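Local coordinates for adhesion and penetration protein autotransporter (Haemophilus influenzae, PDB 3SYJ), which promotes adherence and invasion by directly binding a host cell structure, and is probably also a serine protease of the autotransporter family, at residues T3-D8 with Y32-Q37; R101-K106 with G326-S331; F489-N494 with T515-I520; P803-L808 with F850-V855. All coordinates share one frame; numbering follows the deposited sequence.

In the fold
This chain is the passenger domain of the autotransporter. The four contacts follow one another along the chain in series, and none nests in or crosses another. Contact 1 closes a short loop at the N terminus, within the protease region, bringing the turn after strand 2-4 against the turn between strands 29-32 and 38-42. Contact 2 spans 219 residues and ties a loop of the protease region to strand 329-330, far along the chain. Contact 3 closes a short loop between successive turns of the beta-helix. Contact 4 pairs strands 806-808 and 852-855 near its C-terminal end. The centres of contacts 2 and 4 lie about 93 Å apart.

Contact 1 (T3-D8 with Y32-Q37); sequences TYFGID and YNKQGQ
Lys34 reaches across to the turn at Phe5 and Gly6 and makes most of this contact. Its NZ gives a hydrogen bond to Phe5 O at 2.7 Å, and the donor lies in the carbonyl plane. The same NZ makes a cation-pi contact over one face of the Phe5 ring, 3.4 Å from the ring centroid and 20° off the normal. Lys34 is extended beyond CG, which carries the ammonium past Gly6 to the ring. On the other partner, Phe5 CG stands opposite its own backbone N (chi1 -174°). This places the ring beside its carbonyl, where one ammonium can serve both.

The backbone adds a second bond, from Lys34 N to Gly6 O at 2.9 Å. A water also donates to Gly6 O and bridges it to Gln35 OE1. Another water accepts from Lys34 NZ and lies within bonding distance of Ile7 O. A third joins Asp8 N to Tyr32 O.

Further out, two type I turns of the Peptidase S6 region meet at the surface, Tyr4 to Ile7 and Asn33 to Gly36. Asn33 OD1 accepts from Gln37 N at 2.9 Å and more weakly from Gln35 N, which steadies the second turn. Trp161 meets the Phe5 ring. Helix 603-609, far along the sequence, comes against both turns: Met608 touches the ring, and Glu609 forms a salt bridge with Lys34 NZ.

Asp8 OD1 stays 5.0 Å from Lys34 NZ, too far for a salt bridge, though its charge may still help. The ammonium is stabilised by a carbonyl, an aromatic face, a water and Glu609, which would favour its protonated form.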
loop_
_atom_site.group_PDB
_atom_site.type_symbol
_atom_site.label_atom_id
_atom_site.label_comp_id
_atom_site.label_asym_id
_atom_site.label_seq_id
_atom_site.Cartn_x
_atom_site.Cartn_y
_atom_site.Cartn_z
ATOM N N THR A 3 -35.661 54.009 15.460
ATOM C CA THR A 3 -35.046 52.830 16.037
ATOM C C THR A 3 -34.661 53.085 17.500
ATOM O O THR A 3 -34.730 54.217 17.988
ATOM C CB THR A 3 -33.792 52.410 15.238
ATOM O OG1 THR A 3 -32.777 53.416 15.355
ATOM C CG2 THR A 3 -34.139 52.206 13.762
ATOM N N TYR A 4 -34.257 52.020 18.183
ATOM C CA TYR A 4 -33.840 52.074 19.574
ATOM C C TYR A 4 -32.316 52.139 19.673
ATOM O O TYR A 4 -31.616 51.191 19.309
ATOM C CB TYR A 4 -34.374 50.841 20.305
ATOM C CG TYR A 4 -33.964 50.714 21.752
ATOM C CD1 TYR A 4 -33.820 51.837 22.561
ATOM C CD2 TYR A 4 -33.755 49.464 22.322
ATOM C CE1 TYR A 4 -33.448 51.715 23.893
ATOM C CE2 TYR A 4 -33.385 49.332 23.648
ATOM C CZ TYR A 4 -33.236 50.461 24.431
ATOM O OH TYR A 4 -32.875 50.328 25.752
ATOM N N PHE A 5 -31.810 53.266 20.169
ATOM C CA PHE A 5 -30.374 53.485 20.311
ATOM C C PHE A 5 -29.712 52.488 21.266
ATOM O O PHE A 5 -28.486 52.354 21.282
ATOM C CB PHE A 5 -30.089 54.925 20.760
ATOM C CG PHE A 5 -28.624 55.272 20.802
ATOM C CD1 PHE A 5 -27.891 55.364 19.631
ATOM C CD2 PHE A 5 -27.983 55.502 22.012
ATOM C CE1 PHE A 5 -26.542 55.680 19.658
ATOM C CE2 PHE A 5 -26.636 55.822 22.049
ATOM C CZ PHE A 5 -25.913 55.912 20.870
ATOM N N GLY A 6 -30.524 51.779 22.044
ATOM C CA GLY A 6 -30.019 50.733 22.919
ATOM C C GLY A 6 -29.616 49.460 22.187
ATOM O O GLY A 6 -29.042 48.542 22.783
ATOM N N ILE A 7 -29.928 49.407 20.894
ATOM C CA ILE A 7 -29.569 48.277 20.039
ATOM C C ILE A 7 -28.780 48.795 18.833
ATOM O O ILE A 7 -29.114 49.852 18.284
ATOM C CB ILE A 7 -30.831 47.529 19.570
ATOM C CG1 ILE A 7 -31.457 46.765 20.736
ATOM C CG2 ILE A 7 -30.522 46.578 18.417
ATOM C CD1 ILE A 7 -32.866 46.305 20.464
ATOM N N ASP A 8 -27.725 48.074 18.444
ATOM C CA ASP A 8 -26.902 48.459 17.294
ATOM C C ASP A 8 -27.774 48.838 16.115
ATOM O O ASP A 8 -28.688 48.100 15.751
ATOM C CB ASP A 8 -25.992 47.317 16.855
ATOM C CG ASP A 8 -24.839 47.094 17.799
ATOM O OD1 ASP A 8 -24.503 48.017 18.569
ATOM O OD2 ASP A 8 -24.263 45.992 17.770
ATOM N N TYR A 32 -29.057 41.022 20.266
ATOM C CA TYR A 32 -28.497 41.460 21.544
ATOM C C TYR A 32 -28.496 42.981 21.628
ATOM O O TYR A 32 -28.391 43.652 20.608
ATOM C CB TYR A 32 -27.072 40.923 21.715
ATOM C CG TYR A 32 -26.991 39.417 21.644
ATOM C CD1 TYR A 32 -27.176 38.638 22.780
ATOM C CD2 TYR A 32 -26.752 38.773 20.438
ATOM C CE1 TYR A 32 -27.120 37.258 22.717
ATOM C CE2 TYR A 32 -26.690 37.396 20.363
ATOM C CZ TYR A 32 -26.875 36.642 21.503
ATOM O OH TYR A 32 -26.812 35.272 21.427
ATOM N N ASN A 33 -28.631 43.527 22.836
ATOM C CA ASN A 33 -28.510 44.971 23.015
ATOM C C ASN A 33 -27.050 45.404 23.153
ATOM O O ASN A 33 -26.135 44.581 23.075
ATOM C CB ASN A 33 -29.363 45.484 24.180
ATOM C CG ASN A 33 -28.942 44.912 25.537
ATOM O OD1 ASN A 33 -27.806 44.474 25.732
ATOM N ND2 ASN A 33 -29.870 44.920 26.481
ATOM N N LYS A 34 -26.827 46.700 23.341
ATOM C CA LYS A 34 -25.463 47.199 23.396
ATOM C C LYS A 34 -24.738 46.701 24.643
ATOM O O LYS A 34 -23.514 46.775 24.728
ATOM C CB LYS A 34 -25.431 48.725 23.271
ATOM C CG LYS A 34 -25.859 49.194 21.881
ATOM C CD LYS A 34 -25.661 50.684 21.659
ATOM C CE LYS A 34 -25.924 51.038 20.197
ATOM N NZ LYS A 34 -26.172 52.489 19.963
ATOM N N GLN A 35 -25.495 46.165 25.596
ATOM C CA GLN A 35 -24.898 45.576 26.794
ATOM C C GLN A 35 -24.654 44.091 26.600
ATOM O O GLN A 35 -24.336 43.379 27.552
ATOM C CB GLN A 35 -25.778 45.803 28.027
ATOM C CG GLN A 35 -25.753 47.220 28.557
ATOM C CD GLN A 35 -26.468 48.207 27.654
ATOM O OE1 GLN A 35 -27.643 48.028 27.331
ATOM N NE2 GLN A 35 -25.765 49.271 27.259
ATOM N N GLY A 36 -24.821 43.628 25.366
ATOM C CA GLY A 36 -24.516 42.254 25.022
ATOM C C GLY A 36 -25.516 41.290 25.611
ATOM O O GLY A 36 -25.229 40.110 25.792
ATOM N N GLN A 37 -26.707 41.789 25.905
ATOM C CA GLN A 37 -27.741 40.950 26.487
ATOM C C GLN A 37 -28.833 40.632 25.466
ATOM O O GLN A 37 -29.238 41.490 24.678
ATOM C CB GLN A 37 -28.343 41.633 27.713
ATOM C CG GLN A 37 -27.358 41.853 28.843
ATOM C CD GLN A 37 -27.854 42.906 29.796
ATOM O OE1 GLN A 37 -28.576 43.817 29.394
ATOM N NE2 GLN A 37 -27.487 42.787 31.068
HETATM O O HOH W 1 -29.565 48.946 25.710
HETATM O O HOH W 2 -28.222 52.323 17.657
HETATM O O HOH W 3 -26.808 45.815 19.950
#

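Contact 2 (R101-K106 with G326-S331)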
loop_
_atom_site.group_PDB
_atom_site.type_symbol
_atom_site.label_atom_id
_atom_site.label_comp_id
_atom_site.label_asym_id
_atom_site.label_seq_id
_atom_site.Cartn_x
_atom_site.Cartn_y
_atom_site.Cartn_z
ATOM N N ARG A 101 -51.076 56.275 -12.500
ATOM C CA ARG A 101 -51.011 56.286 -11.036
ATOM C C ARG A 101 -52.132 55.489 -10.385
ATOM O O ARG A 101 -51.951 54.911 -9.316
ATOM C CB ARG A 101 -51.040 57.721 -10.503
ATOM C CG ARG A 101 -49.990 58.623 -11.118
ATOM C CD ARG A 101 -49.593 59.743 -10.177
ATOM N NE ARG A 101 -48.171 60.020 -10.323
ATOM C CZ ARG A 101 -47.267 59.866 -9.361
ATOM N NH1 ARG A 101 -47.621 59.470 -8.147
ATOM N NH2 ARG A 101 -46.005 60.141 -9.612
ATOM N N ASN A 102 -53.288 55.467 -11.036
ATOM C CA ASN A 102 -54.476 54.834 -10.482
ATOM C C ASN A 102 -54.750 55.304 -9.058
ATOM O O ASN A 102 -54.824 54.504 -8.129
ATOM C CB ASN A 102 -54.368 53.309 -10.546
ATOM C CG ASN A 102 -54.327 52.786 -11.979
ATOM O OD1 ASN A 102 -55.166 53.141 -12.803
ATOM N ND2 ASN A 102 -53.351 51.939 -12.275
ATOM N N ASN A 103 -54.899 56.615 -8.904
ATOM C CA ASN A 103 -55.321 57.196 -7.638
ATOM C C ASN A 103 -56.759 56.789 -7.330
ATOM O O ASN A 103 -57.664 56.996 -8.134
ATOM C CB ASN A 103 -55.180 58.722 -7.659
ATOM C CG ASN A 103 -53.730 59.177 -7.750
ATOM O OD1 ASN A 103 -52.831 58.541 -7.204
ATOM N ND2 ASN A 103 -53.498 60.286 -8.442
ATOM N N TYR A 104 -56.947 56.186 -6.165
ATOM C CA TYR A 104 -58.254 55.744 -5.695
ATOM C C TYR A 104 -59.291 56.868 -5.702
ATOM O O TYR A 104 -58.998 57.992 -5.304
ATOM C CB TYR A 104 -58.092 55.235 -4.272
ATOM C CG TYR A 104 -59.201 54.363 -3.765
ATOM C CD1 TYR A 104 -59.179 52.992 -3.975
ATOM C CD2 TYR A 104 -60.249 54.902 -3.029
ATOM C CE1 TYR A 104 -60.180 52.185 -3.485
ATOM C CE2 TYR A 104 -61.256 54.103 -2.536
ATOM C CZ TYR A 104 -61.217 52.746 -2.763
ATOM O OH TYR A 104 -62.218 51.939 -2.271
ATOM N N LYS A 105 -60.500 56.557 -6.158
ATOM C CA LYS A 105 -61.620 57.484 -6.062
ATOM C C LYS A 105 -62.660 56.898 -5.121
ATOM O O LYS A 105 -63.214 55.832 -5.385
ATOM C CB LYS A 105 -62.260 57.734 -7.431
ATOM C CG LYS A 105 -63.442 58.716 -7.403
ATOM C CD LYS A 105 -64.347 58.549 -8.624
ATOM C CE LYS A 105 -65.473 59.591 -8.675
ATOM N NZ LYS A 105 -65.048 60.896 -9.281
ATOM N N LYS A 106 -62.919 57.595 -4.021
ATOM C CA LYS A 106 -63.937 57.179 -3.068
ATOM C C LYS A 106 -65.339 57.465 -3.600
ATOM O O LYS A 106 -65.653 58.594 -3.978
ATOM C CB LYS A 106 -63.733 57.902 -1.740
ATOM C CG LYS A 106 -64.591 57.378 -0.594
ATOM C CD LYS A 106 -64.308 58.184 0.671
ATOM C CE LYS A 106 -65.133 57.724 1.857
ATOM N NZ LYS A 106 -64.838 58.570 3.051
ATOM N N GLY A 326 -50.775 67.984 -6.925
ATOM C CA GLY A 326 -49.346 68.018 -7.162
ATOM C C GLY A 326 -49.070 67.520 -8.569
ATOM O O GLY A 326 -50.007 67.213 -9.309
ATOM N N PRO A 327 -47.815 67.292 -8.937
ATOM C CA PRO A 327 -47.470 66.834 -10.279
ATOM C C PRO A 327 -48.205 65.589 -10.798
ATOM O O PRO A 327 -48.715 65.624 -11.877
ATOM C CB PRO A 327 -45.983 66.614 -10.185
ATOM C CG PRO A 327 -45.573 67.434 -9.124
ATOM C CD PRO A 327 -46.619 67.435 -8.129
ATOM N N ASN A 328 -48.307 64.532 -10.022
ATOM C CA ASN A 328 -49.139 63.400 -10.418
ATOM C C ASN A 328 -48.923 62.896 -11.850
ATOM O O ASN A 328 -49.838 62.588 -12.559
ATOM C CB ASN A 328 -50.594 63.715 -10.218
ATOM C CG ASN A 328 -50.992 63.658 -8.809
ATOM O OD1 ASN A 328 -51.235 62.613 -8.299
ATOM N ND2 ASN A 328 -51.093 64.795 -8.173
ATOM N N ILE A 329 -47.680 62.825 -12.230
ATOM C CA ILE A 329 -47.320 62.543 -13.575
ATOM C C ILE A 329 -47.654 61.125 -14.011
ATOM O O ILE A 329 -47.365 60.194 -13.323
ATOM C CB ILE A 329 -45.876 62.841 -13.781
ATOM C CG1 ILE A 329 -45.683 64.349 -13.826
ATOM C CG2 ILE A 329 -45.412 62.195 -15.012
ATOM C CD1 ILE A 329 -44.369 64.787 -13.411
ATOM N N TYR A 330 -48.273 60.984 -15.168
ATOM C CA TYR A 330 -48.420 59.679 -15.808
ATOM C C TYR A 330 -48.118 59.726 -17.300
ATOM O O TYR A 330 -47.727 60.751 -17.796
ATOM C CB TYR A 330 -49.770 59.056 -15.498
ATOM C CG TYR A 330 -50.870 59.479 -16.375
ATOM C CD1 TYR A 330 -51.603 58.569 -17.080
ATOM C CD2 TYR A 330 -51.199 60.802 -16.506
ATOM C CE1 TYR A 330 -52.613 58.974 -17.871
ATOM C CE2 TYR A 330 -52.183 61.190 -17.288
ATOM C CZ TYR A 330 -52.894 60.282 -17.973
ATOM O OH TYR A 330 -53.898 60.690 -18.742
ATOM N N SER A 331 -48.266 58.598 -18.000
ATOM C CA SER A 331 -47.918 58.545 -19.412
ATOM C C SER A 331 -49.105 58.081 -20.248
ATOM O O SER A 331 -49.285 56.884 -20.471
ATOM C CB SER A 331 -46.735 57.607 -19.622
ATOM O OG SER A 331 -46.289 57.654 -20.968
HETATM O O HOH W 4 -50.102 60.546 -6.828
#
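Arg101 runs along the backbone of Asn328 and Ile329. Its CB points toward 326-331, and CG comes 3.8 Å from Ile329 O. CD then packs against the backbone of Asn328, 3.6 Å from its C atom. NE gives the main bond, to Ile329 O at 3.1 Å, with an N-H...O angle of 156°. The oxygen lies near the guanidinium plane, at its edge. The donor, however, stands above the carbonyl plane of Ile329. A bend at chi3 (144°) turns the guanidinium so that NE can face this carbonyl. At the tip, NH1 makes a weak bond to a water that also lies 2.8 Å from Asn328 OD1. NH1 also bonds weakly to Asn74 O.

Asn328 OD1 is gripped from the other segment as well. Asn103 ND2 donates to it at 3.2 Å, approaching from above the carbonyl plane. The two amide planes are nearly perpendicular, 86° apart. Asn328 ND2 turns back to Gly326 O at 2.9 Å, so both ends of this buried amide are bonded and its rotation is fixed.

Asn103 has stronger ties outside the pair. Its OD1 is hydrogen-bonded to His117 ND1, and its ND2 also bonds Lys318 O.

The contact is a polar interface between the S6 protease region, with its probable chymotrypsin-like fold, and a small two-stranded antiparallel sheet, 315-316 with 329-330.

Contact 3 (F489-N494 with T515-I520); sequences FKRIQN and TGNESI
Phe489 O accepts a hydrogen bond from the backbone N of Thr515 at 2.9 Å, with an N-H...O angle of 160°. The hydroxyl OG1 of Thr515 lies 3.2 Å from Phe489 O as well, but whether it donates there is not settled. Its chi1 of 60° sets OG1 between the backbone N and the carbonyl carbon, on the side of Phe489. The same OG1 rests against Lys490 CA. One residue on, Gly516 N makes a short but weak, bent bond to Lys490 O at 2.8 Å.

The Lys490 chain is extended. Its CB touches Gly516 O at 3.4 Å. Its NZ stays 4.4 Å from Glu518 OE1, beyond a salt bridge, and pairs instead with Asp469. Arg491 CG and CD pack against the end of the Asn517 side chain. The arginine tip leaves the contact for salt bridges to Asp90 and Asp532.

The contact lies at the C-terminal ends of the parallel strands 487-489 and 510-514, Thr515 lying just past the second. Beyond it, Arg491 and Asn517 both pack on Ile537 of strand 536-539, in the beta-helix.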
loop_
_atom_site.group_PDB
_atom_site.type_symbol
_atom_site.label_atom_id
_atom_site.label_comp_id
_atom_site.label_asym_id
_atom_site.label_seq_id
_atom_site.Cartn_x
_atom_site.Cartn_y
_atom_site.Cartn_z
ATOM N N PHE A 489 -14.302 35.747 -21.915
ATOM C CA PHE A 489 -14.606 37.038 -21.299
ATOM C C PHE A 489 -13.316 37.804 -21.015
ATOM O O PHE A 489 -12.263 37.204 -20.775
ATOM C CB PHE A 489 -15.319 36.851 -19.962
ATOM C CG PHE A 489 -16.706 36.281 -20.065
ATOM C CD1 PHE A 489 -17.811 37.112 -20.016
ATOM C CD2 PHE A 489 -16.908 34.920 -20.152
ATOM C CE1 PHE A 489 -19.094 36.598 -20.084
ATOM C CE2 PHE A 489 -18.189 34.392 -20.218
ATOM C CZ PHE A 489 -19.282 35.231 -20.182
ATOM N N LYS A 490 -13.398 39.130 -21.032
ATOM C CA LYS A 490 -12.337 39.949 -20.462
ATOM C C LYS A 490 -12.570 39.998 -18.957
ATOM O O LYS A 490 -11.741 39.531 -18.177
ATOM C CB LYS A 490 -12.348 41.343 -21.075
ATOM C CG LYS A 490 -12.010 41.333 -22.553
ATOM C CD LYS A 490 -12.288 42.675 -23.202
ATOM C CE LYS A 490 -12.209 42.576 -24.717
ATOM N NZ LYS A 490 -13.011 43.648 -25.367
ATOM N N ARG A 491 -13.711 40.551 -18.556
ATOM C CA ARG A 491 -14.222 40.355 -17.204
ATOM C C ARG A 491 -15.693 39.950 -17.265
ATOM O O ARG A 491 -16.420 40.341 -18.185
ATOM C CB ARG A 491 -14.047 41.611 -16.343
ATOM C CG ARG A 491 -14.649 42.873 -16.920
ATOM C CD ARG A 491 -14.444 44.081 -15.984
ATOM N NE ARG A 491 -15.552 44.187 -15.052
ATOM C CZ ARG A 491 -16.620 44.951 -15.248
ATOM N NH1 ARG A 491 -16.720 45.714 -16.329
ATOM N NH2 ARG A 491 -17.587 44.957 -14.352
ATOM N N ILE A 492 -16.135 39.155 -16.298
ATOM C CA ILE A 492 -17.545 38.804 -16.222
ATOM C C ILE A 492 -18.250 39.808 -15.318
ATOM O O ILE A 492 -17.839 40.017 -14.183
ATOM C CB ILE A 492 -17.752 37.370 -15.684
ATOM C CG1 ILE A 492 -16.926 36.363 -16.491
ATOM C CG2 ILE A 492 -19.223 36.976 -15.736
ATOM C CD1 ILE A 492 -16.875 34.985 -15.856
ATOM N N GLN A 493 -19.290 40.455 -15.830
ATOM C CA GLN A 493 -20.106 41.329 -14.999
ATOM C C GLN A 493 -20.991 40.472 -14.115
ATOM O O GLN A 493 -21.807 39.687 -14.602
ATOM C CB GLN A 493 -20.970 42.237 -15.857
ATOM C CG GLN A 493 -20.186 43.165 -16.739
ATOM C CD GLN A 493 -21.059 44.251 -17.308
ATOM O OE1 GLN A 493 -21.569 45.092 -16.574
ATOM N NE2 GLN A 493 -21.247 44.236 -18.628
ATOM N N ASN A 494 -20.817 40.615 -12.811
ATOM C CA ASN A 494 -21.598 39.844 -11.871
ATOM C C ASN A 494 -21.732 40.640 -10.589
ATOM O O ASN A 494 -20.849 41.425 -10.250
ATOM C CB ASN A 494 -20.939 38.487 -11.600
ATOM C CG ASN A 494 -19.610 38.619 -10.885
ATOM O OD1 ASN A 494 -18.622 39.074 -11.468
ATOM N ND2 ASN A 494 -19.574 38.214 -9.620
ATOM N N THR A 515 -9.733 36.427 -19.641
ATOM C CA THR A 515 -8.451 37.027 -20.029
ATOM C C THR A 515 -8.082 38.289 -19.238
ATOM O O THR A 515 -6.960 38.784 -19.335
ATOM C CB THR A 515 -8.425 37.366 -21.531
ATOM O OG1 THR A 515 -9.479 38.292 -21.835
ATOM C CG2 THR A 515 -8.613 36.098 -22.359
ATOM N N GLY A 516 -9.019 38.805 -18.453
ATOM C CA GLY A 516 -8.767 39.996 -17.666
ATOM C C GLY A 516 -8.959 41.255 -18.486
ATOM O O GLY A 516 -9.227 41.187 -19.683
ATOM N N ASN A 517 -8.832 42.407 -17.842
ATOM C CA ASN A 517 -9.029 43.674 -18.524
ATOM C C ASN A 517 -7.946 43.898 -19.569
ATOM O O ASN A 517 -6.769 43.614 -19.333
ATOM C CB ASN A 517 -9.060 44.837 -17.530
ATOM C CG ASN A 517 -10.335 44.872 -16.717
ATOM O OD1 ASN A 517 -10.317 45.159 -15.523
ATOM N ND2 ASN A 517 -11.454 44.579 -17.362
ATOM N N GLU A 518 -8.369 44.404 -20.721
ATOM C CA GLU A 518 -7.478 44.706 -21.839
ATOM C C GLU A 518 -6.360 45.684 -21.463
ATOM O O GLU A 518 -5.191 45.426 -21.736
ATOM C CB GLU A 518 -8.295 45.244 -23.019
ATOM C CG GLU A 518 -7.480 45.896 -24.123
ATOM C CD GLU A 518 -8.308 46.158 -25.373
ATOM O OE1 GLU A 518 -8.941 45.204 -25.880
ATOM O OE2 GLU A 518 -8.324 47.314 -25.850
ATOM N N SER A 519 -6.719 46.801 -20.835
ATOM C CA SER A 519 -5.727 47.789 -20.427
ATOM C C SER A 519 -5.956 48.234 -19.001
ATOM O O SER A 519 -7.084 48.217 -18.524
ATOM C CB SER A 519 -5.779 49.019 -21.332
ATOM O OG SER A 519 -5.042 50.095 -20.753
ATOM N N ILE A 520 -4.883 48.633 -18.326
ATOM C CA ILE A 520 -4.987 49.240 -17.005
ATOM C C ILE A 520 -4.568 50.707 -17.046
ATOM O O ILE A 520 -4.328 51.328 -16.015
ATOM C CB ILE A 520 -4.151 48.496 -15.959
ATOM C CG1 ILE A 520 -2.708 48.342 -16.442
ATOM C CG2 ILE A 520 -4.772 47.141 -15.660
ATOM C CD1 ILE A 520 -1.724 48.087 -15.327
#

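Contact 4 (P803-L808 with F850-V855); sequences PSDTTL and FNTLTV
Strands 806-808 and 852-855 run parallel, 14° apart, with axes 4.9 Å from each other at closest approach. Three backbone bonds join them in the alternating pattern of a parallel pair. Thr806 N donates to Thr852 O, Thr854 N to Thr806 O at 3.0 Å, and Leu808 N to Thr854 O at 2.9 Å. The middle bond is almost straight (178°).

Thr806, Leu808, Leu853 and Val855 share one face of the sheet. Thr806 and Leu853 lie side by side, and CG2 of the threonine meets CD1 of the leucine at 3.5 Å, a tight fit. With chi1 at 170° the Leu853 side chain swings away from its N, and CD1 leans toward strand 806-808. There it also meets Leu808 CD1 at 4.0 Å. Trp800 touches Thr806 and Leu808 on this buried face. Thr807 and Thr854 lie side by side on the other face.

Just before strand 806-808, the Asp805 side chain does the bonding. Its OD1 accepts Thr852 N at 3.0 Å, from above the carboxylate plane. A water bridges OD1 and Phe850 O, weakly on the carboxylate side. Asn851 lays its amide against Ser804 CA, and its ND2 is held by Leu820 O. Strand 875-881 extends the pairing beyond 852-855. Asp805 OD2 has a long, weak ion pair with Lys635 of the second subunit.

The chemistry is that of stacked beta-helix rungs: backbone bonds between coils, Thr806 and the aliphatic side chains on the buried face, Thr807 and Thr854 on the other. The aspartate carboxylate stands in for a backbone acceptor where the strand starts.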
loop_
_atom_site.group_PDB
_atom_site.type_symbol
_atom_site.label_atom_id
_atom_site.label_comp_id
_atom_site.label_asym_id
_atom_site.label_seq_id
_atom_site.Cartn_x
_atom_site.Cartn_y
_atom_site.Cartn_z
ATOM N N PRO A 803 10.240 4.507 12.640
ATOM C CA PRO A 803 9.204 3.496 12.883
ATOM C C PRO A 803 9.688 2.073 12.605
ATOM O O PRO A 803 9.128 1.119 13.148
ATOM C CB PRO A 803 8.109 3.867 11.869
ATOM C CG PRO A 803 8.671 5.033 11.046
ATOM C CD PRO A 803 10.142 5.056 11.280
ATOM N N SER A 804 10.710 1.945 11.760
ATOM C CA SER A 804 11.226 0.650 11.328
ATOM C C SER A 804 12.586 0.800 10.642
ATOM O O SER A 804 13.082 1.912 10.476
ATOM C CB SER A 804 10.234 -0.011 10.370
ATOM O OG SER A 804 10.087 0.755 9.184
ATOM N N ASP A 805 13.185 -0.321 10.249
ATOM C CA ASP A 805 14.439 -0.294 9.500
ATOM C C ASP A 805 14.354 0.730 8.374
ATOM O O ASP A 805 13.336 0.832 7.690
ATOM C CB ASP A 805 14.763 -1.674 8.917
ATOM C CG ASP A 805 15.410 -2.600 9.928
ATOM O OD1 ASP A 805 15.400 -2.274 11.134
ATOM O OD2 ASP A 805 15.935 -3.654 9.511
ATOM N N THR A 806 15.432 1.480 8.182
ATOM C CA THR A 806 15.431 2.596 7.243
ATOM C C THR A 806 16.765 2.734 6.533
ATOM O O THR A 806 17.819 2.528 7.134
ATOM C CB THR A 806 15.140 3.930 7.967
ATOM O OG1 THR A 806 13.728 4.161 8.004
ATOM C CG2 THR A 806 15.815 5.092 7.252
ATOM N N THR A 807 16.717 3.098 5.258
ATOM C CA THR A 807 17.936 3.364 4.507
ATOM C C THR A 807 17.959 4.774 3.934
ATOM O O THR A 807 16.976 5.250 3.363
ATOM C CB THR A 807 18.129 2.346 3.376
ATOM O OG1 THR A 807 18.157 1.029 3.935
ATOM C CG2 THR A 807 19.433 2.608 2.635
ATOM N N LEU A 808 19.073 5.424 4.099
ATOM C CA LEU A 808 19.286 6.727 3.533
ATOM C C LEU A 808 20.635 6.755 2.869
ATOM O O LEU A 808 21.450 5.904 3.069
ATOM C CB LEU A 808 19.232 7.801 4.612
ATOM C CG LEU A 808 18.043 7.885 5.529
ATOM C CD1 LEU A 808 18.290 8.837 6.602
ATOM C CD2 LEU A 808 16.800 8.234 4.794
ATOM N N PHE A 850 13.914 -4.551 17.304
ATOM C CA PHE A 850 15.003 -3.579 17.230
ATOM C C PHE A 850 15.207 -3.090 15.804
ATOM O O PHE A 850 15.040 -3.848 14.842
ATOM C CB PHE A 850 16.305 -4.157 17.793
ATOM C CG PHE A 850 16.270 -4.392 19.276
ATOM C CD1 PHE A 850 16.279 -3.323 20.158
ATOM C CD2 PHE A 850 16.227 -5.678 19.787
ATOM C CE1 PHE A 850 16.248 -3.533 21.524
ATOM C CE2 PHE A 850 16.194 -5.897 21.154
ATOM C CZ PHE A 850 16.204 -4.824 22.024
ATOM N N ASN A 851 15.569 -1.817 15.673
ATOM C CA ASN A 851 15.704 -1.193 14.362
ATOM C C ASN A 851 17.137 -0.838 14.008
ATOM O O ASN A 851 17.990 -0.685 14.884
ATOM C CB ASN A 851 14.835 0.062 14.276
ATOM C CG ASN A 851 13.359 -0.244 14.392
ATOM O OD1 ASN A 851 12.902 -1.323 14.006
ATOM N ND2 ASN A 851 12.602 0.707 14.924
ATOM N N THR A 852 17.385 -0.698 12.711
ATOM C CA THR A 852 18.681 -0.276 12.210
ATOM C C THR A 852 18.507 0.880 11.234
ATOM O O THR A 852 17.694 0.813 10.311
ATOM C CB THR A 852 19.415 -1.430 11.491
ATOM O OG1 THR A 852 19.659 -2.499 12.414
ATOM C CG2 THR A 852 20.738 -0.951 10.909
ATOM N N LEU A 853 19.262 1.947 11.449
ATOM C CA LEU A 853 19.336 3.016 10.474
ATOM C C LEU A 853 20.628 2.863 9.685
ATOM O O LEU A 853 21.717 2.883 10.255
ATOM C CB LEU A 853 19.284 4.378 11.163
ATOM C CG LEU A 853 19.596 5.611 10.309
ATOM C CD1 LEU A 853 18.698 5.692 9.075
ATOM C CD2 LEU A 853 19.484 6.875 11.150
ATOM N N THR A 854 20.503 2.696 8.374
ATOM C CA THR A 854 21.660 2.573 7.499
ATOM C C THR A 854 21.869 3.872 6.737
ATOM O O THR A 854 20.937 4.385 6.116
ATOM C CB THR A 854 21.461 1.436 6.474
ATOM O OG1 THR A 854 21.277 0.191 7.159
ATOM C CG2 THR A 854 22.662 1.335 5.540
ATOM N N VAL A 855 23.089 4.403 6.788
ATOM C CA VAL A 855 23.449 5.603 6.032
ATOM C C VAL A 855 24.510 5.296 4.973
ATOM O O VAL A 855 25.698 5.543 5.183
ATOM C CB VAL A 855 23.969 6.719 6.949
ATOM C CG1 VAL A 855 24.190 7.998 6.149
ATOM C CG2 VAL A 855 22.999 6.953 8.099
HETATM O O HOH W 5 9.999 1.971 16.129
HETATM O O HOH W 6 13.530 -4.324 12.236
#